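Local coordinates for protein intracellular exo-alpha-(1->5)-L-arabinofuranosidase (Bifidobacterium longum, PDB 2Y2W) that hydrolyses terminal alpha-L-arabinofuranosyl bonds in arabinans and arabinoxylan, helping to break down plant cell wall polysaccharides, at residues F303-E308 against V484-N489. Numbering follows the deposited sequence.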
# COMPACT_ATOMS: atom_id res chain seq x y z
N PHE D 303 33.05 -21.17 15.85
CA PHE D 303 32.54 -21.43 14.52
C PHE D 303 32.26 -22.92 14.26
O PHE D 303 31.28 -23.26 13.60
CB PHE D 303 33.51 -20.86 13.47
CG PHE D 303 33.16 -21.22 12.06
CD1 PHE D 303 31.92 -20.89 11.52
CD2 PHE D 303 34.09 -21.85 11.25
CE1 PHE D 303 31.60 -21.22 10.21
CE2 PHE D 303 33.79 -22.17 9.93
CZ PHE D 303 32.54 -21.85 9.41
N LEU D 304 33.10 -23.79 14.81
CA LEU D 304 32.93 -25.23 14.64
C LEU D 304 31.70 -25.75 15.40
O LEU D 304 31.15 -26.80 15.05
CB LEU D 304 34.19 -25.99 15.06
CG LEU D 304 35.43 -25.82 14.17
CD1 LEU D 304 36.70 -26.14 14.94
CD2 LEU D 304 35.33 -26.66 12.90
N ALA D 305 31.27 -25.01 16.41
CA ALA D 305 30.07 -25.36 17.18
C ALA D 305 28.85 -24.52 16.78
O ALA D 305 27.97 -24.26 17.60
CB ALA D 305 30.35 -25.22 18.68
N SER D 306 28.80 -24.12 15.51
CA SER D 306 27.72 -23.27 14.99
C SER D 306 26.37 -23.97 14.94
O SER D 306 25.33 -23.31 14.89
CB SER D 306 28.07 -22.73 13.60
OG SER D 306 29.05 -21.70 13.70
N SER D 307 26.39 -25.30 14.95
CA SER D 307 25.16 -26.11 14.99
C SER D 307 24.31 -25.83 16.23
O SER D 307 23.09 -25.98 16.19
CB SER D 307 25.50 -27.60 14.89
OG SER D 307 26.64 -27.92 15.67
N GLU D 308 24.97 -25.43 17.32
CA GLU D 308 24.31 -25.10 18.58
C GLU D 308 23.39 -23.88 18.45
O GLU D 308 22.35 -23.81 19.11
CB GLU D 308 25.34 -24.86 19.68
CG GLU D 308 26.23 -26.06 19.98
CD GLU D 308 25.47 -27.23 20.59
OE1 GLU D 308 24.75 -27.02 21.59
OE2 GLU D 308 25.59 -28.36 20.06
N VAL D 484 30.56 -35.79 13.03
CA VAL D 484 31.47 -34.64 12.99
C VAL D 484 32.30 -34.53 14.27
O VAL D 484 31.79 -34.76 15.37
CB VAL D 484 30.68 -33.32 12.70
CG1 VAL D 484 31.40 -32.10 13.26
CG2 VAL D 484 30.45 -33.16 11.21
N ASN D 485 33.58 -34.19 14.12
CA ASN D 485 34.45 -33.86 15.24
C ASN D 485 34.66 -32.35 15.33
O ASN D 485 35.27 -31.75 14.44
CB ASN D 485 35.79 -34.60 15.13
CG ASN D 485 36.66 -34.41 16.37
OD1 ASN D 485 36.17 -34.19 17.47
ND2 ASN D 485 37.97 -34.52 16.18
N ARG D 486 34.16 -31.75 16.40
CA ARG D 486 34.15 -30.29 16.56
C ARG D 486 35.37 -29.72 17.30
O ARG D 486 35.59 -28.51 17.27
CB ARG D 486 32.85 -29.82 17.21
CG ARG D 486 31.63 -29.96 16.31
CD ARG D 486 30.40 -29.29 16.91
NE ARG D 486 29.72 -30.14 17.89
CZ ARG D 486 28.55 -29.84 18.45
NH1 ARG D 486 27.91 -28.72 18.14
NH2 ARG D 486 28.01 -30.68 19.33
N ASP D 487 36.13 -30.58 17.96
CA ASP D 487 37.36 -30.17 18.65
C ASP D 487 38.39 -29.68 17.64
O ASP D 487 38.57 -30.30 16.58
CB ASP D 487 37.93 -31.33 19.48
CG ASP D 487 38.95 -30.87 20.53
OD1 ASP D 487 39.91 -30.15 20.17
OD2 ASP D 487 38.80 -31.26 21.71
N ALA D 488 39.06 -28.58 17.96
CA ALA D 488 39.96 -27.91 17.02
C ALA D 488 41.42 -28.38 17.08
O ALA D 488 42.18 -28.17 16.12
CB ALA D 488 39.88 -26.40 17.19
N ASN D 489 41.81 -29.01 18.18
CA ASN D 489 43.20 -29.44 18.38
C ASN D 489 43.39 -30.78 19.11
O ASN D 489 44.52 -31.17 19.44
CB ASN D 489 44.04 -28.33 19.04
CG ASN D 489 43.26 -27.56 20.10
OD1 ASN D 489 42.74 -28.14 21.05
ND2 ASN D 489 43.20 -26.24 19.95
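Arg486 reaches across to Glu308 and forms a salt bridge between two domains of this family 51 glycosidase. Glu308 lies on helix 307-327, which packs outside the parallel beta/alpha barrel. Arg486 follows strand 478-485 of the C-terminal beta domain. The two side chains cross at about a right angle, with carboxylate and guanidinium planes 44° apart. NH1 of Arg486 gives the main bond, 3.0 Å to Glu308 OE2, which accepts on its anti lone pair and lies at the guanidinium edge. NH2 of Arg486 adds a weak bond to the same oxygen. The Arg486 chain bends about its CG-CD bond (chi3 -82°), where CD lies 3.2 Å from Leu304 O and 4.0 Å from Ala305 CA. With an alanine here instead of Arg486, the Glu308 carboxylate would probably lose its charged mate and a gap would open beside Ala305. Ser307 OG also lies close to NH1, but the angle is poor for a hydrogen bond. Gln301, on the preceding helix, donates to Arg486 O, the carbonyl that Leu304 packs against. The CD1 branch of Leu304 meets Ala488 CB at 3.9 Å.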